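Local structure of 16L protein (Yaba-like disease virus, 6TQP) at residues Glu111-Lys116 and Ile120-Leu125; Leu69-Thr74 and Ser107-Met112; Phe22-Lys27 and Ala101-Ile106; Gln85-Leu90 and Ala130-Glu135; Asn14-Val19 and Asn45-Asp50. The protein probably inhibits apoptosis as a viral Bcl-2-like protein, binding the death-promoting segments of host Bcl-2 relatives in a groove between its helices. One frame throughout, in Å; residues are numbered along the deposited sequence.

Contact 1: Glu111-Lys116 and Ile120-Leu125; sequences EMNGYK and IPMSFL
The Tyr115 ring lies with one face against Met122. Met122 CG is the atom over that face, 3.3 Å from Tyr115 CD1. Met122 CB comes in beside it, 3.6 Å from the same ring carbon. CB of Tyr115 starts toward helix 120-134, and CG anti to the backbone N (chi1 174°) sets the ring beside Met122. This is the tight part of the contact. The far end of the ring is close as well, with Tyr115 OH 3.1 Å from Ser123 CB. No hydrogen bond crosses here, so the touch at the phenol oxygen is packing.

Beyond CG the Met122 chain bends (chi2 57°) and leads the sulfur away over the ring. Met122 SD is 5.5 Å from the centroid of the Tyr115 ring, a distant Met-aromatic contact. The end of Met122 also meets the amide of Asn113, more loosely: Met122 CE is 3.8 Å from Asn113 ND2. Asn113 OD1 takes a weak bond from the N-H of Tyr115, across the turn at Gly114, which has positive phi.

The solvent side is formed by Glu111, Gly114 and Lys116, none of which meets residues 120-125. Lys116 NZ instead bonds to the carbonyl oxygen of Ala28. The end of helix 96-113 with its following turn is held on helix 120-134 by apolar and ring-face packing; polar groups bond within their own segment or to residues outside, not across.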
# COMPACT_ATOMS: atom_id res chain seq x y z
N GLU A 111 11.55 -2.39 1.80
CA GLU A 111 12.47 -3.46 2.20
C GLU A 111 13.60 -3.63 1.19
O GLU A 111 14.71 -4.00 1.57
CB GLU A 111 11.70 -4.77 2.38
CG GLU A 111 10.79 -4.78 3.60
CD GLU A 111 10.04 -6.10 3.77
OE1 GLU A 111 10.07 -6.93 2.84
OE2 GLU A 111 9.43 -6.30 4.84
N MET A 112 13.34 -3.35 -0.09
CA MET A 112 14.38 -3.50 -1.11
C MET A 112 15.35 -2.32 -1.09
O MET A 112 16.56 -2.52 -0.99
CB MET A 112 13.74 -3.64 -2.49
CG MET A 112 13.16 -5.00 -2.73
SD MET A 112 12.48 -5.16 -4.38
CE MET A 112 12.17 -6.93 -4.44
N ASN A 113 14.84 -1.10 -1.21
CA ASN A 113 15.71 0.07 -1.35
C ASN A 113 16.30 0.55 -0.01
O ASN A 113 16.93 1.61 0.02
CB ASN A 113 14.96 1.21 -2.06
CG ASN A 113 13.91 1.88 -1.19
OD1 ASN A 113 13.84 1.66 0.02
ND2 ASN A 113 13.10 2.74 -1.81
N GLY A 114 16.13 -0.20 1.08
CA GLY A 114 16.77 0.13 2.33
C GLY A 114 16.29 1.41 2.99
O GLY A 114 17.04 2.04 3.73
N TYR A 115 15.05 1.81 2.74
CA TYR A 115 14.55 3.04 3.33
C TYR A 115 14.56 2.94 4.85
O TYR A 115 14.08 1.96 5.42
CB TYR A 115 13.14 3.32 2.82
CG TYR A 115 12.47 4.51 3.47
CD1 TYR A 115 12.89 5.80 3.20
CD2 TYR A 115 11.39 4.34 4.34
CE1 TYR A 115 12.27 6.90 3.79
CE2 TYR A 115 10.76 5.42 4.92
CZ TYR A 115 11.20 6.70 4.64
OH TYR A 115 10.58 7.77 5.23
N LYS A 116 15.10 3.96 5.50
CA LYS A 116 15.15 3.99 6.96
C LYS A 116 14.67 5.31 7.54
O LYS A 116 14.90 5.57 8.73
CB LYS A 116 16.57 3.69 7.45
CG LYS A 116 17.04 2.27 7.15
CD LYS A 116 16.35 1.24 8.03
CE LYS A 116 16.21 -0.09 7.31
NZ LYS A 116 15.98 -1.22 8.25
N ILE A 120 14.19 11.78 2.22
CA ILE A 120 12.99 12.60 2.34
C ILE A 120 12.05 12.38 1.17
O ILE A 120 10.84 12.20 1.39
CB ILE A 120 13.37 14.07 2.54
CG1 ILE A 120 14.12 14.27 3.87
CG2 ILE A 120 12.15 14.98 2.46
CD1 ILE A 120 13.47 13.64 5.10
N PRO A 121 12.49 12.39 -0.09
CA PRO A 121 11.57 12.06 -1.19
C PRO A 121 10.83 10.76 -0.98
O PRO A 121 9.64 10.67 -1.32
CB PRO A 121 12.51 12.00 -2.40
CG PRO A 121 13.60 12.95 -2.06
CD PRO A 121 13.82 12.81 -0.58
N MET A 122 11.48 9.74 -0.43
CA MET A 122 10.80 8.47 -0.17
C MET A 122 9.75 8.64 0.93
O MET A 122 8.65 8.09 0.82
CB MET A 122 11.82 7.39 0.20
CG MET A 122 11.23 5.99 0.31
SD MET A 122 10.41 5.45 -1.21
CE MET A 122 9.69 3.90 -0.66
N SER A 123 10.07 9.39 1.98
CA SER A 123 9.06 9.64 3.01
C SER A 123 7.82 10.29 2.40
O SER A 123 6.69 9.97 2.80
CB SER A 123 9.63 10.54 4.11
OG SER A 123 9.76 11.87 3.65
N PHE A 124 8.00 11.21 1.46
CA PHE A 124 6.84 11.88 0.86
C PHE A 124 6.11 10.95 -0.09
O PHE A 124 4.89 11.05 -0.24
CB PHE A 124 7.28 13.14 0.12
CG PHE A 124 7.69 14.28 1.02
CD1 PHE A 124 7.15 14.42 2.30
CD2 PHE A 124 8.63 15.21 0.59
CE1 PHE A 124 7.55 15.47 3.12
CE2 PHE A 124 9.02 16.25 1.41
CZ PHE A 124 8.48 16.38 2.68
N LEU A 125 6.84 10.05 -0.76
CA LEU A 125 6.18 9.00 -1.52
C LEU A 125 5.24 8.20 -0.64
O LEU A 125 4.10 7.89 -1.02
CB LEU A 125 7.22 8.07 -2.15
CG LEU A 125 6.65 6.96 -3.04
CD1 LEU A 125 7.65 6.61 -4.14
CD2 LEU A 125 6.31 5.73 -2.23

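Contact 2: Leu69-Thr74 and Ser107-Met112; sequences LKVDDT and SMIVEM
Val71 is the bump that fits the hollow on Ile109. Its CG1 methyl sits at the fork of the Ile109 side chain, 4.0 Å from Ile109 CG1 and 4.1 Å from Ile109 CG2. The two branches of Ile109 thus flank one methyl. The other methyl, Val71 CG2, lies against Met112 one turn further along the helix, 3.9 Å from Met112 SD. CB of Met112 starts toward the loop, but the extended chain carries the methyl end away. The sulfur is the part that touches, and this flank is exposed.

Leu69 meets the other end of Ile109. Its CD1 methyl is 4.1 Å from Ile109 CD1, and the two side chains cross at about a right angle. Leu69 and Val71 can both face the helix because the chain turns sharply between them. Lys70 has positive phi and closes helix 38-68 with a Schellman motif. A type I beta turn then runs from Lys70 to Asp73, with Asp73 N bonded to Lys70 O at 2.8 Å. Lys70 and Asp72 are left on the exposed side.

Around the contact, Ile109 also packs on Ile86 and Val71 on Cys66. Leu69 touches an apolar side chain of a bound peptide, so this corner lies beside the peptide site. The contact has no hydrogen bond across it and no charged partner. It is held by methyl, methylene and sulfur surfaces alone, which implies that burial of apolar surface is what ties the helix-capping loop to helix 96-113.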
# COMPACT_ATOMS: atom_id res chain seq x y z
N LEU A 69 9.69 -0.69 -11.79
CA LEU A 69 9.81 0.63 -11.16
C LEU A 69 11.26 1.03 -10.90
O LEU A 69 11.50 2.15 -10.44
CB LEU A 69 9.05 0.66 -9.84
CG LEU A 69 7.55 0.39 -9.92
CD1 LEU A 69 7.00 0.19 -8.51
CD2 LEU A 69 6.86 1.54 -10.61
N LYS A 70 12.22 0.14 -11.15
CA LYS A 70 13.64 0.42 -10.91
C LYS A 70 13.87 0.87 -9.46
O LYS A 70 14.54 1.87 -9.20
CB LYS A 70 14.15 1.46 -11.90
CG LYS A 70 13.83 1.15 -13.35
CD LYS A 70 13.99 2.38 -14.26
CE LYS A 70 15.44 2.71 -14.50
NZ LYS A 70 16.12 1.65 -15.30
N VAL A 71 13.35 0.09 -8.52
CA VAL A 71 13.39 0.49 -7.11
C VAL A 71 14.81 0.57 -6.58
O VAL A 71 15.02 1.11 -5.48
CB VAL A 71 12.58 -0.47 -6.23
CG1 VAL A 71 11.13 -0.46 -6.65
CG2 VAL A 71 13.20 -1.87 -6.27
N ASP A 72 15.78 0.02 -7.29
CA ASP A 72 17.16 0.17 -6.84
C ASP A 72 17.64 1.61 -6.99
O ASP A 72 18.60 2.01 -6.33
CB ASP A 72 18.07 -0.78 -7.61
CG ASP A 72 18.14 -0.46 -9.09
OD1 ASP A 72 19.09 0.24 -9.50
OD2 ASP A 72 17.25 -0.90 -9.85
N ASP A 73 16.97 2.42 -7.82
CA ASP A 73 17.34 3.81 -8.04
C ASP A 73 16.57 4.68 -7.05
O ASP A 73 15.37 4.88 -7.20
CB ASP A 73 17.04 4.20 -9.49
CG ASP A 73 17.38 5.65 -9.79
OD1 ASP A 73 17.64 6.43 -8.86
OD2 ASP A 73 17.39 6.01 -10.99
N THR A 74 17.27 5.18 -6.02
CA THR A 74 16.63 5.97 -4.98
C THR A 74 16.78 7.47 -5.20
O THR A 74 16.53 8.25 -4.27
CB THR A 74 17.19 5.61 -3.60
OG1 THR A 74 18.61 5.77 -3.59
CG2 THR A 74 16.83 4.17 -3.24
N SER A 107 5.54 -1.85 0.95
CA SER A 107 6.36 -2.57 1.94
C SER A 107 7.58 -3.19 1.28
O SER A 107 8.70 -3.08 1.79
CB SER A 107 5.53 -3.65 2.63
OG SER A 107 4.50 -3.06 3.39
N MET A 108 7.38 -3.85 0.14
CA MET A 108 8.51 -4.44 -0.56
C MET A 108 9.48 -3.38 -1.05
O MET A 108 10.70 -3.55 -0.94
CB MET A 108 8.05 -5.29 -1.73
CG MET A 108 9.21 -5.90 -2.49
SD MET A 108 8.65 -6.92 -3.85
CE MET A 108 8.08 -8.30 -2.86
N ILE A 109 8.97 -2.28 -1.63
CA ILE A 109 9.86 -1.22 -2.11
C ILE A 109 10.78 -0.78 -0.98
O ILE A 109 12.00 -0.66 -1.15
CB ILE A 109 9.04 -0.04 -2.66
CG1 ILE A 109 8.26 -0.48 -3.89
CG2 ILE A 109 9.97 1.13 -3.04
CD1 ILE A 109 7.30 0.56 -4.43
N VAL A 110 10.20 -0.54 0.19
CA VAL A 110 10.96 -0.07 1.34
C VAL A 110 11.97 -1.12 1.78
O VAL A 110 13.13 -0.81 2.10
CB VAL A 110 9.99 0.31 2.47
CG1 VAL A 110 10.63 0.24 3.82
CG2 VAL A 110 9.41 1.71 2.21
N GLU A 111 11.55 -2.39 1.80
CA GLU A 111 12.47 -3.46 2.20
C GLU A 111 13.60 -3.63 1.19
O GLU A 111 14.71 -4.00 1.57
CB GLU A 111 11.70 -4.77 2.38
CG GLU A 111 10.79 -4.78 3.60
CD GLU A 111 10.04 -6.10 3.77
OE1 GLU A 111 10.07 -6.93 2.84
OE2 GLU A 111 9.43 -6.30 4.84
N MET A 112 13.34 -3.35 -0.09
CA MET A 112 14.38 -3.50 -1.11
C MET A 112 15.35 -2.32 -1.09
O MET A 112 16.56 -2.52 -0.99
CB MET A 112 13.74 -3.64 -2.49
CG MET A 112 13.16 -5.00 -2.73
SD MET A 112 12.48 -5.16 -4.38
CE MET A 112 12.17 -6.93 -4.44

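Contact 3: Phe22-Lys27 and Ala101-Ile106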
# COMPACT_ATOMS: atom_id res chain seq x y z
N PHE A 22 2.13 4.20 9.57
CA PHE A 22 2.60 3.39 10.69
C PHE A 22 3.02 2.01 10.22
O PHE A 22 4.09 1.51 10.59
CB PHE A 22 1.50 3.30 11.74
CG PHE A 22 1.92 2.58 12.99
CD1 PHE A 22 1.86 1.19 13.05
CD2 PHE A 22 2.36 3.28 14.10
CE1 PHE A 22 2.24 0.52 14.20
CE2 PHE A 22 2.74 2.61 15.26
CZ PHE A 22 2.68 1.23 15.31
N TYR A 23 2.19 1.37 9.39
CA TYR A 23 2.47 0.02 8.93
C TYR A 23 3.75 -0.03 8.11
O TYR A 23 4.64 -0.86 8.35
CB TYR A 23 1.29 -0.50 8.11
CG TYR A 23 1.50 -1.91 7.60
CD1 TYR A 23 1.71 -2.97 8.48
CD2 TYR A 23 1.53 -2.18 6.24
CE1 TYR A 23 1.92 -4.25 8.02
CE2 TYR A 23 1.74 -3.46 5.77
CZ TYR A 23 1.92 -4.50 6.66
OH TYR A 23 2.13 -5.76 6.17
N ILE A 24 3.86 0.85 7.12
CA ILE A 24 5.06 0.89 6.28
C ILE A 24 6.30 1.12 7.14
O ILE A 24 7.33 0.45 6.95
CB ILE A 24 4.90 1.97 5.20
CG1 ILE A 24 3.75 1.61 4.25
CG2 ILE A 24 6.20 2.15 4.41
CD1 ILE A 24 3.89 0.29 3.51
N ASN A 25 6.24 2.05 8.10
CA ASN A 25 7.39 2.26 8.97
C ASN A 25 7.71 1.01 9.78
O ASN A 25 8.88 0.69 10.01
CB ASN A 25 7.15 3.45 9.90
CG ASN A 25 7.17 4.78 9.18
OD1 ASN A 25 7.71 4.90 8.07
ND2 ASN A 25 6.58 5.80 9.79
N GLU A 26 6.67 0.29 10.22
CA GLU A 26 6.89 -0.94 10.97
C GLU A 26 7.60 -1.98 10.11
O GLU A 26 8.46 -2.72 10.60
CB GLU A 26 5.55 -1.46 11.49
CG GLU A 26 5.59 -2.85 12.11
CD GLU A 26 4.32 -3.20 12.87
OE1 GLU A 26 3.96 -2.45 13.81
OE2 GLU A 26 3.68 -4.22 12.54
N LYS A 27 7.25 -2.05 8.82
CA LYS A 27 7.92 -2.99 7.91
C LYS A 27 9.30 -2.51 7.50
O LYS A 27 10.15 -3.33 7.14
CB LYS A 27 7.05 -3.21 6.67
CG LYS A 27 5.83 -4.11 6.91
CD LYS A 27 6.28 -5.46 7.46
CE LYS A 27 5.39 -6.61 7.03
NZ LYS A 27 6.19 -7.62 6.27
N ALA A 101 -3.16 -4.42 -2.11
CA ALA A 101 -2.00 -4.87 -2.86
C ALA A 101 -0.94 -3.78 -2.94
O ALA A 101 0.26 -4.06 -2.84
CB ALA A 101 -2.40 -5.31 -4.27
N ILE A 102 -1.36 -2.52 -3.10
CA ILE A 102 -0.38 -1.44 -3.20
C ILE A 102 0.34 -1.23 -1.86
O ILE A 102 1.53 -0.92 -1.82
CB ILE A 102 -1.05 -0.15 -3.70
CG1 ILE A 102 -1.39 -0.32 -5.19
CG2 ILE A 102 -0.14 1.05 -3.50
CD1 ILE A 102 -2.25 0.79 -5.76
N ILE A 103 -0.37 -1.39 -0.74
CA ILE A 103 0.32 -1.29 0.55
C ILE A 103 1.41 -2.35 0.64
O ILE A 103 2.53 -2.08 1.07
CB ILE A 103 -0.67 -1.40 1.72
CG1 ILE A 103 -1.65 -0.22 1.67
CG2 ILE A 103 0.07 -1.45 3.07
CD1 ILE A 103 -2.83 -0.36 2.62
N SER A 104 1.10 -3.57 0.19
CA SER A 104 2.12 -4.61 0.18
C SER A 104 3.27 -4.24 -0.75
O SER A 104 4.44 -4.52 -0.46
CB SER A 104 1.52 -5.95 -0.24
OG SER A 104 0.52 -6.36 0.66
N LEU A 105 2.95 -3.63 -1.90
CA LEU A 105 3.99 -3.22 -2.83
C LEU A 105 4.94 -2.21 -2.19
O LEU A 105 6.17 -2.33 -2.29
CB LEU A 105 3.35 -2.63 -4.09
CG LEU A 105 4.33 -2.04 -5.10
CD1 LEU A 105 5.23 -3.11 -5.69
CD2 LEU A 105 3.55 -1.31 -6.17
N ILE A 106 4.39 -1.21 -1.51
CA ILE A 106 5.22 -0.21 -0.83
C ILE A 106 6.10 -0.89 0.21
O ILE A 106 7.28 -0.55 0.35
CB ILE A 106 4.34 0.88 -0.18
CG1 ILE A 106 3.49 1.60 -1.22
CG2 ILE A 106 5.18 1.93 0.56
CD1 ILE A 106 2.33 2.28 -0.62
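Ile24 lays its CD1 methyl over Ile106. That methyl is 3.6 Å from Ile106 CG2 and 3.8 Å from Ile106 CB, and the two side chains cross at about a right angle. CG1, which carries that methyl, and the CG2 branch of Ile24 are each 4.0 Å from Ile106 CG2. Ile24 therefore packs mainly on Ile106 CG2. Ile24 CD1 also reaches the backbone, 3.7 Å from Ile103 O.

Tyr23 makes the second touch. Its ring offers an edge, not a face, to helix 96-113: Ile103 CG2 lies near the ring plane, 3.6 Å from Tyr23 CD2. Tyr23 CG stands anti to the backbone N (chi1 -180°), which swings the ring toward Ile103. Lys27 CG, in a poorly ordered side chain, lies over the rim of one face.

No polar bond links the segments. Their axes come within 10.3 Å and run in roughly the same direction, 35° apart. All four touching residues are buried, near the centre of the chain. Helix 120-134 packs on Ile24, Ile106 and Ile103 through Ile126, Ile129 and Ile133. Helix 38-68 meets Tyr23 through Lys48 and Cys51. Helix 96-113 is thus the central helix here, surrounded by its neighbours as in other Bcl-2 folds.

Contact 4: Gln85-Leu90 and Ala130-Glu135; sequences QIIESL and ALKISE
Lys132, which packs on Ile87 and Leu90, carries its ammonium to a flat group, the Glu135 carboxylate. The setting is the helical bundle of the Bcl-2 fold. Lys132 NZ approaches Glu135 OE1 on its syn side, 29° out of the carboxylate plane. The salt bridge is 3.1 Å long and stays within segment 130-135. A long, weak ion pair joins the same Lys132 nitrogen to Glu91.

Helices 76-92 and 120-134 run nearly parallel here, 7° apart, with axes 10.6 Å apart. Gln85 and Ser89 pack on a bound peptide, so helix 76-92 has its peptide side and this side.

Lys132 serves both as a charge and as an apolar stem. Its chain bends at chi2 and chi3, which turns the ammonium back toward Glu135 and leaves the methylenes against helix 76-92. Ile87 CD1 touches Lys132 CG at 3.6 Å, the side chains crossing at about a right angle. Leu90 reaches deeper. With CG anti to the backbone N (chi1 -178°) Leu90 extends toward helix 120-134, and its CD2 methyl meets two residues: it is 4.1 Å from Lys132 CB and 3.8 Å from Ile133 CG1.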
# COMPACT_ATOMS: atom_id res chain seq x y z
N GLN A 85 3.72 6.61 -10.98
CA GLN A 85 3.25 5.36 -11.59
C GLN A 85 2.30 4.62 -10.67
O GLN A 85 1.28 4.08 -11.11
CB GLN A 85 4.44 4.48 -11.97
CG GLN A 85 5.25 5.02 -13.15
CD GLN A 85 6.45 4.16 -13.50
OE1 GLN A 85 6.40 3.36 -14.44
NE2 GLN A 85 7.54 4.32 -12.75
N ILE A 86 2.58 4.61 -9.36
CA ILE A 86 1.69 3.92 -8.44
C ILE A 86 0.37 4.67 -8.33
O ILE A 86 -0.72 4.08 -8.39
CB ILE A 86 2.38 3.73 -7.07
CG1 ILE A 86 3.59 2.79 -7.21
CG2 ILE A 86 1.42 3.17 -6.05
CD1 ILE A 86 4.46 2.67 -5.94
N ILE A 87 0.44 5.99 -8.18
CA ILE A 87 -0.78 6.80 -8.16
C ILE A 87 -1.61 6.55 -9.41
O ILE A 87 -2.84 6.39 -9.34
CB ILE A 87 -0.43 8.29 -7.99
CG1 ILE A 87 0.28 8.51 -6.64
CG2 ILE A 87 -1.68 9.16 -8.18
CD1 ILE A 87 -0.09 9.78 -5.91
N GLU A 88 -0.97 6.54 -10.58
CA GLU A 88 -1.71 6.32 -11.83
C GLU A 88 -2.41 4.97 -11.82
O GLU A 88 -3.58 4.85 -12.20
CB GLU A 88 -0.75 6.45 -13.01
CG GLU A 88 -1.43 6.27 -14.34
CD GLU A 88 -0.51 6.58 -15.49
OE1 GLU A 88 0.30 7.53 -15.40
OE2 GLU A 88 -0.60 5.86 -16.50
N SER A 89 -1.71 3.92 -11.38
CA SER A 89 -2.31 2.59 -11.37
C SER A 89 -3.50 2.54 -10.42
O SER A 89 -4.48 1.84 -10.69
CB SER A 89 -1.27 1.55 -10.98
OG SER A 89 -0.26 1.48 -11.97
N LEU A 90 -3.44 3.30 -9.34
CA LEU A 90 -4.53 3.34 -8.37
C LEU A 90 -5.72 4.10 -8.92
O LEU A 90 -6.87 3.70 -8.70
CB LEU A 90 -4.04 3.97 -7.07
CG LEU A 90 -5.04 4.06 -5.92
CD1 LEU A 90 -5.76 2.73 -5.70
CD2 LEU A 90 -4.30 4.50 -4.66
N ALA A 130 -0.16 7.07 0.76
CA ALA A 130 -1.10 6.87 1.86
C ALA A 130 -2.30 7.80 1.72
O ALA A 130 -3.44 7.41 1.99
CB ALA A 130 -0.40 7.10 3.20
N LEU A 131 -2.05 9.05 1.30
CA LEU A 131 -3.14 10.00 1.13
C LEU A 131 -4.12 9.51 0.07
O LEU A 131 -5.34 9.51 0.29
CB LEU A 131 -2.59 11.37 0.73
CG LEU A 131 -2.08 12.27 1.84
CD1 LEU A 131 -1.41 13.49 1.24
CD2 LEU A 131 -3.21 12.67 2.77
N LYS A 132 -3.60 9.08 -1.07
CA LYS A 132 -4.47 8.62 -2.15
C LYS A 132 -5.20 7.34 -1.77
O LYS A 132 -6.37 7.16 -2.13
CB LYS A 132 -3.67 8.40 -3.42
CG LYS A 132 -3.23 9.66 -4.12
CD LYS A 132 -4.38 10.53 -4.59
CE LYS A 132 -5.18 9.84 -5.68
NZ LYS A 132 -6.23 10.74 -6.23
N ILE A 133 -4.54 6.44 -1.05
CA ILE A 133 -5.23 5.23 -0.63
C ILE A 133 -6.36 5.58 0.34
O ILE A 133 -7.41 4.92 0.34
CB ILE A 133 -4.24 4.23 -0.01
CG1 ILE A 133 -3.30 3.70 -1.10
CG2 ILE A 133 -4.98 3.10 0.67
CD1 ILE A 133 -2.17 2.82 -0.56
N SER A 134 -6.17 6.63 1.14
CA SER A 134 -7.13 7.00 2.17
C SER A 134 -8.37 7.68 1.62
O SER A 134 -9.36 7.82 2.34
CB SER A 134 -6.47 7.92 3.20
OG SER A 134 -6.19 9.19 2.66
N GLU A 135 -8.37 8.10 0.36
CA GLU A 135 -9.58 8.66 -0.21
C GLU A 135 -10.63 7.56 -0.29
O GLU A 135 -10.31 6.39 -0.51
CB GLU A 135 -9.26 9.26 -1.59
CG GLU A 135 -8.22 10.41 -1.53
CD GLU A 135 -7.83 10.96 -2.91
OE1 GLU A 135 -8.34 10.42 -3.92
OE2 GLU A 135 -7.03 11.92 -2.97

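Contact 5: Asn14-Val19 and Asn45-Asp50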
# COMPACT_ATOMS: atom_id res chain seq x y z
N ASN A 14 -8.34 10.06 7.49
CA ASN A 14 -7.18 10.29 8.34
C ASN A 14 -6.77 9.02 9.08
O ASN A 14 -5.57 8.75 9.23
CB ASN A 14 -7.50 11.41 9.33
CG ASN A 14 -6.32 11.76 10.21
OD1 ASN A 14 -5.29 12.22 9.73
ND2 ASN A 14 -6.48 11.55 11.50
N SER A 15 -7.74 8.24 9.55
CA SER A 15 -7.42 6.98 10.23
C SER A 15 -6.61 6.07 9.32
O SER A 15 -5.56 5.54 9.71
CB SER A 15 -8.70 6.27 10.68
OG SER A 15 -9.44 7.05 11.60
N ILE A 16 -7.09 5.87 8.09
CA ILE A 16 -6.39 5.01 7.14
C ILE A 16 -5.01 5.56 6.81
O ILE A 16 -4.03 4.81 6.75
CB ILE A 16 -7.26 4.81 5.88
CG1 ILE A 16 -8.45 3.90 6.18
CG2 ILE A 16 -6.46 4.20 4.74
CD1 ILE A 16 -8.09 2.51 6.65
N LYS A 17 -4.91 6.87 6.58
CA LYS A 17 -3.60 7.45 6.28
C LYS A 17 -2.62 7.17 7.41
O LYS A 17 -1.47 6.77 7.17
CB LYS A 17 -3.72 8.95 6.05
CG LYS A 17 -2.41 9.61 5.58
CD LYS A 17 -2.39 11.11 5.81
CE LYS A 17 -2.19 11.45 7.28
NZ LYS A 17 -1.31 12.64 7.45
N ASN A 18 -3.05 7.38 8.65
CA ASN A 18 -2.17 7.14 9.79
C ASN A 18 -1.77 5.67 9.86
O ASN A 18 -0.62 5.35 10.16
CB ASN A 18 -2.85 7.57 11.08
CG ASN A 18 -2.87 9.06 11.24
OD1 ASN A 18 -2.09 9.76 10.60
ND2 ASN A 18 -3.75 9.56 12.10
N VAL A 19 -2.72 4.78 9.58
CA VAL A 19 -2.44 3.35 9.68
C VAL A 19 -1.40 2.94 8.64
O VAL A 19 -0.49 2.15 8.93
CB VAL A 19 -3.75 2.54 9.53
CG1 VAL A 19 -3.45 1.06 9.30
CG2 VAL A 19 -4.62 2.71 10.78
N ASN A 45 -4.48 -4.03 12.65
CA ASN A 45 -4.48 -5.48 12.79
C ASN A 45 -5.12 -6.15 11.58
O ASN A 45 -4.66 -7.20 11.12
CB ASN A 45 -5.19 -5.90 14.08
CG ASN A 45 -4.41 -5.48 15.32
OD1 ASN A 45 -3.20 -5.27 15.25
ND2 ASN A 45 -5.09 -5.37 16.46
N LEU A 46 -6.17 -5.55 11.02
CA LEU A 46 -6.83 -6.15 9.87
C LEU A 46 -5.96 -6.03 8.62
O LEU A 46 -5.79 -7.00 7.87
CB LEU A 46 -8.18 -5.48 9.64
CG LEU A 46 -9.20 -5.69 10.77
CD1 LEU A 46 -10.44 -4.84 10.53
CD2 LEU A 46 -9.59 -7.17 10.89
N ILE A 47 -5.41 -4.85 8.39
CA ILE A 47 -4.62 -4.61 7.19
C ILE A 47 -3.33 -5.42 7.22
O ILE A 47 -2.87 -5.93 6.20
CB ILE A 47 -4.32 -3.10 7.07
CG1 ILE A 47 -5.58 -2.37 6.59
CG2 ILE A 47 -3.13 -2.84 6.15
CD1 ILE A 47 -5.51 -0.88 6.77
N LYS A 48 -2.72 -5.51 8.40
CA LYS A 48 -1.47 -6.25 8.52
C LYS A 48 -1.63 -7.70 8.08
O LYS A 48 -0.77 -8.25 7.39
CB LYS A 48 -0.98 -6.18 9.97
CG LYS A 48 0.37 -6.84 10.23
CD LYS A 48 0.79 -6.64 11.69
CE LYS A 48 2.18 -7.23 11.96
NZ LYS A 48 2.54 -7.21 13.40
N GLU A 49 -2.73 -8.34 8.48
CA GLU A 49 -2.95 -9.73 8.10
C GLU A 49 -3.13 -9.86 6.59
O GLU A 49 -2.55 -10.75 5.96
CB GLU A 49 -4.17 -10.29 8.82
CG GLU A 49 -3.99 -10.46 10.31
CD GLU A 49 -5.24 -11.01 10.96
OE1 GLU A 49 -6.31 -10.98 10.32
OE2 GLU A 49 -5.15 -11.47 12.12
N ASP A 50 -3.97 -9.01 6.00
CA ASP A 50 -4.19 -9.07 4.56
C ASP A 50 -2.90 -8.82 3.79
O ASP A 50 -2.58 -9.55 2.85
CB ASP A 50 -5.26 -8.05 4.14
CG ASP A 50 -6.63 -8.39 4.69
OD1 ASP A 50 -6.86 -9.56 5.07
OD2 ASP A 50 -7.49 -7.48 4.72
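Val19 and Ile47 make the main apolar touch. The CD1 methyl of Ile47 ends 3.8 Å from Val19 CG1, and the two side chains meet at a slant. Ile47 reaches this far because its chain is drawn out beyond CB (chi2 166°), so the last methyl leads. Ile16, one turn earlier than Val19, adds a looser touch: its CD1 is 4.3 Å from the same Ile47 CD1. Ile16 starts off to one side and its end bends back toward Ile47. One isoleucine methyl thus meets both Ile16 and Val19. The contact is small, burying 95 Å² in all, yet all three residues are buried. Helix 137-148 adds Ile144 against Ile47 and Ser137 against Ile16.

Hydrogen bonds do not cross between the segments. Those present run along each helix, such as Val19 N to Ser15 O at 2.9 Å and Asp50 N to Leu46 O at 3.3 Å.

Charged and polar groups lie around the apolar touch. Asn18 ND2 is bonded to Glu40 OE2, so Asn18 also ties helix 12-27 to Glu40, earlier on helix 38-68. Asp50 OD1 forms a salt bridge with Lys147 NZ, tying helix 38-68 to helix 137-148.

This is packing of the apolar faces of two helices in the bundle of a Bcl-2-like fold, joining the first two helices of the modelled chain.

All five contacts lie in one helical bundle. Contacts 1, 2 and 3 share helix 96-113: contact 3 uses its middle, contact 2 its later turns and contact 1 its end. Contacts 1 and 4 share helix 120-134, and contacts 3 and 5 share helix 12-27. Along the chain, contact 5 closes before contacts 1, 2 and 4 open. Contacts 2, 3 and 4 cross one another pairwise, so their segments interleave. Centres of contacts 1 and 2 are 8 Å apart, and those of contacts 2 and 5 are 21 Å apart, on opposite sides of the chain's centre. Helix 96-113 thus binds early and late helices into one body, beside the bound peptide.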